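Local coordinates for Tat (Twin-arginine translocation) pathway signal sequence containing protein (Mycobacterium tuberculosis, PDB 5IMU) that is of unknown function, is named as a Tat-pathway signal-sequence protein, and in this C-terminal fragment binds a potassium ion, at residues E13-R26 with A88-P101. Residues are numbered along the deposited sequence; the frame is centred on the assembly and turned at random.
Sequences EQQRLQRIVDAVAR and AVAAHESNTYVAEP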
loop_
_atom_site.group_PDB
_atom_site.type_symbol
_atom_site.label_atom_id
_atom_site.label_comp_id
_atom_site.label_asym_id
_atom_site.label_seq_id
_atom_site.Cartn_x
_atom_site.Cartn_y
_atom_site.Cartn_z
ATOM N N GLU A 13 10.013 3.374 23.210
ATOM C CA GLU A 13 9.385 2.370 22.359
ATOM C C GLU A 13 8.049 2.862 21.815
ATOM O O GLU A 13 7.758 2.709 20.622
ATOM C CB GLU A 13 9.212 1.086 23.167
ATOM C CG GLU A 13 8.564 -0.078 22.462
ATOM C CD GLU A 13 8.404 -1.263 23.398
ATOM O OE1 GLU A 13 7.520 -1.213 24.278
ATOM O OE2 GLU A 13 9.183 -2.232 23.270
ATOM N N GLN A 14 7.225 3.463 22.676
ATOM C CA GLN A 14 5.942 3.997 22.232
ATOM C C GLN A 14 6.131 5.181 21.291
ATOM O O GLN A 14 5.429 5.295 20.277
ATOM C CB GLN A 14 5.102 4.403 23.443
ATOM C CG GLN A 14 3.745 4.992 23.095
ATOM C CD GLN A 14 2.806 3.963 22.500
ATOM O OE1 GLN A 14 2.839 2.792 22.873
ATOM N NE2 GLN A 14 1.965 4.395 21.564
ATOM N N GLN A 15 7.075 6.071 21.607
ATOM C CA GLN A 15 7.292 7.252 20.775
ATOM C C GLN A 15 7.794 6.873 19.390
ATOM O O GLN A 15 7.442 7.518 18.396
ATOM C CB GLN A 15 8.275 8.200 21.459
ATOM C CG GLN A 15 7.697 8.884 22.676
ATOM C CD GLN A 15 6.395 9.582 22.361
ATOM O OE1 GLN A 15 6.315 10.368 21.417
ATOM N NE2 GLN A 15 5.360 9.289 23.139
ATOM N N ARG A 16 8.624 5.832 19.307
ATOM C CA ARG A 16 9.112 5.378 18.010
ATOM C C ARG A 16 7.963 4.925 17.117
ATOM O O ARG A 16 7.936 5.237 15.920
ATOM C CB ARG A 16 10.121 4.249 18.203
ATOM C CG ARG A 16 10.572 3.610 16.910
ATOM C CD ARG A 16 11.398 2.365 17.164
ATOM N NE ARG A 16 11.687 1.651 15.925
ATOM C CZ ARG A 16 10.944 0.659 15.444
ATOM N NH1 ARG A 16 9.863 0.256 16.100
ATOM N NH2 ARG A 16 11.284 0.067 14.307
ATOM N N LEU A 17 7.002 4.192 17.684
ATOM C CA LEU A 17 5.849 3.759 16.902
ATOM C C LEU A 17 5.023 4.948 16.430
ATOM O O LEU A 17 4.539 4.963 15.293
ATOM C CB LEU A 17 4.979 2.806 17.722
ATOM C CG LEU A 17 5.491 1.380 17.929
ATOM C CD1 LEU A 17 4.496 0.574 18.748
ATOM C CD2 LEU A 17 5.754 0.705 16.595
ATOM N N GLN A 18 4.847 5.954 17.290
ATOM C CA GLN A 18 4.025 7.099 16.910
ATOM C C GLN A 18 4.679 7.905 15.793
ATOM O O GLN A 18 3.989 8.401 14.896
ATOM C CB GLN A 18 3.751 7.985 18.125
ATOM C CG GLN A 18 2.615 8.973 17.907
ATOM C CD GLN A 18 1.279 8.283 17.685
ATOM O OE1 GLN A 18 0.725 7.675 18.600
ATOM N NE2 GLN A 18 0.767 8.357 16.460
ATOM N N ARG A 19 6.008 8.051 15.830
ATOM C CA ARG A 19 6.695 8.752 14.749
ATOM C C ARG A 19 6.555 8.002 13.431
ATOM O O ARG A 19 6.442 8.621 12.366
ATOM C CB ARG A 19 8.172 8.957 15.089
ATOM C CG ARG A 19 8.426 9.936 16.224
ATOM C CD ARG A 19 9.896 10.341 16.291
ATOM N NE ARG A 19 10.785 9.202 16.509
ATOM C CZ ARG A 19 11.126 8.741 17.708
ATOM N NH1 ARG A 19 10.654 9.321 18.802
ATOM N NH2 ARG A 19 11.939 7.699 17.815
ATOM N N ILE A 20 6.561 6.668 13.479
ATOM C CA ILE A 20 6.370 5.878 12.265
ATOM C C ILE A 20 4.966 6.089 11.709
ATOM O O ILE A 20 4.783 6.285 10.502
ATOM C CB ILE A 20 6.653 4.392 12.546
ATOM C CG1 ILE A 20 8.157 4.160 12.712
ATOM C CG2 ILE A 20 6.097 3.514 11.433
ATOM C CD1 ILE A 20 8.518 2.739 13.056
ATOM N N VAL A 21 3.955 6.060 12.581
ATOM C CA VAL A 21 2.580 6.296 12.141
ATOM C C VAL A 21 2.440 7.697 11.557
ATOM O O VAL A 21 1.894 7.883 10.463
ATOM C CB VAL A 21 1.596 6.078 13.303
ATOM C CG1 VAL A 21 0.215 6.577 12.921
ATOM C CG2 VAL A 21 1.536 4.614 13.685
ATOM N N ASP A 22 2.930 8.705 12.283
ATOM C CA ASP A 22 2.807 10.079 11.807
ATOM C C ASP A 22 3.578 10.297 10.510
ATOM O O ASP A 22 3.222 11.180 9.720
ATOM C CB ASP A 22 3.279 11.050 12.888
ATOM C CG ASP A 22 2.381 11.039 14.112
ATOM O OD1 ASP A 22 1.273 10.467 14.030
ATOM O OD2 ASP A 22 2.778 11.605 15.153
ATOM N N ALA A 23 4.618 9.494 10.264
ATOM C CA ALA A 23 5.393 9.645 9.036
ATOM C C ALA A 23 4.575 9.262 7.808
ATOM O O ALA A 23 4.643 9.937 6.774
ATOM C CB ALA A 23 6.669 8.807 9.113
ATOM N N VAL A 24 3.803 8.177 7.892
ATOM C CA VAL A 24 2.950 7.831 6.759
ATOM C C VAL A 24 1.675 8.665 6.773
ATOM O O VAL A 24 1.127 8.984 5.710
ATOM C CB VAL A 24 2.630 6.325 6.741
ATOM C CG1 VAL A 24 3.888 5.519 6.470
ATOM C CG2 VAL A 24 1.978 5.891 8.045
ATOM N N ALA A 25 1.193 9.045 7.960
ATOM C CA ALA A 25 -0.053 9.798 8.041
ATOM C C ALA A 25 0.085 11.175 7.408
ATOM O O ALA A 25 -0.830 11.643 6.726
ATOM C CB ALA A 25 -0.506 9.913 9.498
ATOM N N ARG A 26 1.226 11.843 7.604
ATOM C CA ARG A 26 1.367 13.160 6.996
ATOM C C ARG A 26 1.470 13.081 5.478
ATOM O O ARG A 26 1.152 14.061 4.798
ATOM C CB ARG A 26 2.571 13.907 7.578
ATOM C CG ARG A 26 3.935 13.417 7.138
ATOM C CD ARG A 26 5.012 14.388 7.612
ATOM N NE ARG A 26 4.881 14.680 9.038
ATOM C CZ ARG A 26 5.502 14.002 9.997
ATOM N NH1 ARG A 26 6.307 12.998 9.684
ATOM N NH2 ARG A 26 5.321 14.331 11.270
ATOM N N ALA A 88 2.701 -3.080 21.735
ATOM C CA ALA A 88 2.566 -1.629 21.794
ATOM C C ALA A 88 1.886 -1.168 20.514
ATOM O O ALA A 88 2.099 -1.750 19.447
ATOM C CB ALA A 88 3.921 -0.931 21.968
ATOM N N VAL A 89 1.058 -0.129 20.630
ATOM C CA VAL A 89 0.209 0.332 19.535
ATOM C C VAL A 89 0.272 1.852 19.436
ATOM O O VAL A 89 0.261 2.553 20.454
ATOM C CB VAL A 89 -1.259 -0.112 19.718
ATOM C CG1 VAL A 89 -2.112 0.354 18.542
ATOM C CG2 VAL A 89 -1.359 -1.611 19.885
ATOM N N ALA A 90 0.334 2.356 18.201
ATOM C CA ALA A 90 0.093 3.759 17.886
ATOM C C ALA A 90 -0.795 3.828 16.651
ATOM O O ALA A 90 -0.792 2.915 15.820
ATOM C CB ALA A 90 1.400 4.532 17.643
ATOM N N ALA A 91 -1.561 4.912 16.530
ATOM C CA ALA A 91 -2.522 5.013 15.441
ATOM C C ALA A 91 -2.742 6.466 15.044
ATOM O O ALA A 91 -2.311 7.402 15.723
ATOM C CB ALA A 91 -3.855 4.354 15.815
ATOM N N HIS A 92 -3.428 6.631 13.914
ATOM C CA HIS A 92 -3.842 7.917 13.373
ATOM C C HIS A 92 -5.245 7.750 12.818
ATOM O O HIS A 92 -5.484 6.852 12.007
ATOM C CB HIS A 92 -2.881 8.389 12.271
ATOM C CG HIS A 92 -3.444 9.455 11.379
ATOM N ND1 HIS A 92 -3.315 10.801 11.650
ATOM C CD2 HIS A 92 -4.119 9.371 10.207
ATOM C CE1 HIS A 92 -3.893 11.499 10.689
ATOM N NE2 HIS A 92 -4.391 10.656 9.802
ATOM N N GLU A 93 -6.174 8.585 13.269
ATOM C CA GLU A 93 -7.529 8.559 12.741
ATOM C C GLU A 93 -7.605 9.447 11.508
ATOM O O GLU A 93 -7.013 10.530 11.475
ATOM C CB GLU A 93 -8.543 9.021 13.790
ATOM C CG GLU A 93 -10.003 8.910 13.345
ATOM C CD GLU A 93 -10.466 7.472 13.146
ATOM O OE1 GLU A 93 -9.789 6.544 13.634
ATOM O OE2 GLU A 93 -11.518 7.272 12.502
ATOM N N SER A 94 -8.332 8.974 10.497
ATOM C CA SER A 94 -8.428 9.682 9.227
ATOM C C SER A 94 -8.855 11.129 9.433
ATOM O O SER A 94 -9.781 11.414 10.199
ATOM C CB SER A 94 -9.415 8.965 8.306
ATOM O OG SER A 94 -10.710 8.922 8.878
ATOM N N ASN A 95 -8.145 12.039 8.760
ATOM C CA ASN A 95 -8.396 13.480 8.708
ATOM C C ASN A 95 -7.919 14.227 9.948
ATOM O O ASN A 95 -8.176 15.432 10.071
ATOM C CB ASN A 95 -9.874 13.792 8.446
ATOM C CG ASN A 95 -10.347 13.268 7.103
ATOM O OD1 ASN A 95 -9.679 13.455 6.085
ATOM N ND2 ASN A 95 -11.501 12.611 7.091
ATOM N N THR A 96 -7.229 13.559 10.870
ATOM C CA THR A 96 -6.517 14.267 11.925
ATOM C C THR A 96 -5.330 15.018 11.333
ATOM O O THR A 96 -4.646 14.518 10.434
ATOM C CB THR A 96 -6.040 13.284 13.000
ATOM O OG1 THR A 96 -7.173 12.661 13.620
ATOM C CG2 THR A 96 -5.210 13.993 14.069
ATOM N N TYR A 97 -5.090 16.230 11.825
ATOM C CA TYR A 97 -3.947 16.997 11.350
ATOM C C TYR A 97 -2.649 16.419 11.902
ATOM O O TYR A 97 -2.568 16.027 13.068
ATOM C CB TYR A 97 -4.070 18.467 11.746
ATOM C CG TYR A 97 -2.872 19.293 11.332
ATOM C CD1 TYR A 97 -2.555 19.469 9.988
ATOM C CD2 TYR A 97 -2.051 19.890 12.280
ATOM C CE1 TYR A 97 -1.457 20.220 9.603
ATOM C CE2 TYR A 97 -0.951 20.643 11.905
ATOM C CZ TYR A 97 -0.660 20.805 10.564
ATOM O OH TYR A 97 0.432 21.552 10.185
ATOM N N VAL A 98 -1.628 16.373 11.050
ATOM C CA VAL A 98 -0.322 15.832 11.404
ATOM C C VAL A 98 0.703 16.951 11.311
ATOM O O VAL A 98 0.726 17.699 10.326
ATOM C CB VAL A 98 0.072 14.656 10.492
ATOM C CG1 VAL A 98 1.332 13.989 11.011
ATOM C CG2 VAL A 98 -1.071 13.657 10.390
ATOM N N ALA A 99 1.552 17.056 12.329
ATOM C CA ALA A 99 2.554 18.110 12.362
ATOM C C ALA A 99 3.555 17.953 11.223
ATOM O O ALA A 99 3.821 16.846 10.743
ATOM C CB ALA A 99 3.288 18.101 13.702
ATOM N N GLU A 100 4.103 19.084 10.784
ATOM C CA GLU A 100 5.197 19.063 9.827
ATOM C C GLU A 100 6.366 18.263 10.399
ATOM O O GLU A 100 6.574 18.237 11.616
ATOM C CB GLU A 100 5.646 20.486 9.496
ATOM C CG GLU A 100 4.737 21.227 8.529
ATOM C CD GLU A 100 4.916 20.774 7.091
ATOM O OE1 GLU A 100 6.054 20.425 6.709
ATOM O OE2 GLU A 100 3.917 20.768 6.341
ATOM N N PRO A 101 7.143 17.599 9.549
ATOM C CA PRO A 101 8.223 16.754 10.061
ATOM C C PRO A 101 9.384 17.582 10.584
ATOM O O PRO A 101 9.613 18.719 10.165
ATOM C CB PRO A 101 8.638 15.934 8.836
ATOM C CG PRO A 101 8.343 16.841 7.687
ATOM C CD PRO A 101 7.088 17.586 8.075
HETATM O O HOH W 1 0.606 1.192 23.100
HETATM O O HOH W 2 -1.822 6.698 18.850
HETATM O O HOH W 3 -1.601 11.368 13.626
#
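Gln14 and Gln18 both carry CG opposite the backbone N (chi1 179° in Gln14) and bend at chi2, which turns their amides from the helix onto the outer edge of strand 88-92. There Gln14 NE2 donates to Val89 O at 2.7 Å, almost straight at 176°; the acceptor lies in the amide plane, although the donor stands above the carbonyl plane. One water accepts from Val89 N and donates to Gln14 OE1, so both ends of this amide engage the same strand residue. Gln18, one helical turn later, repeats the pattern at Ala91: its NE2 bond to Ala91 O is weak, a second water joins its OE1 to Ala91 N, and NE2 also donates to Asp22 OD1. Because 88-92 is an outermost strand of the four-stranded mixed sheet, pairing through Ala88, Ala90 and His92 with strand 33-37, the two glutamines and their waters occupy the edge that no strand of this chain takes. Within the DUF5632 region, the axis of segment 13-26 passes 7.4 Å from that of strand 88-92, inclined by 27°, consistent with alanines at 88 and 90 pointing toward the helix. Leu17 CD1 lies 3.6 Å from Ala88 CB, and Ala90 CB touches Leu17 CB and Val21 CG2, each at 4.0 Å. Ala25 CB makes a CH-pi contact over the His92 ring, while His92 NE2 hydrogen-bonds to Pro29 O. Beyond the turn 93-96, Val98 packs against Ala25 and Arg26. Arg26 NE and NH2 both grip Ala99 O in the guanidinium plane, each at 3.0 Å, with Pro101 CB over one face toward the rim and Asp22 O over the centre of the other.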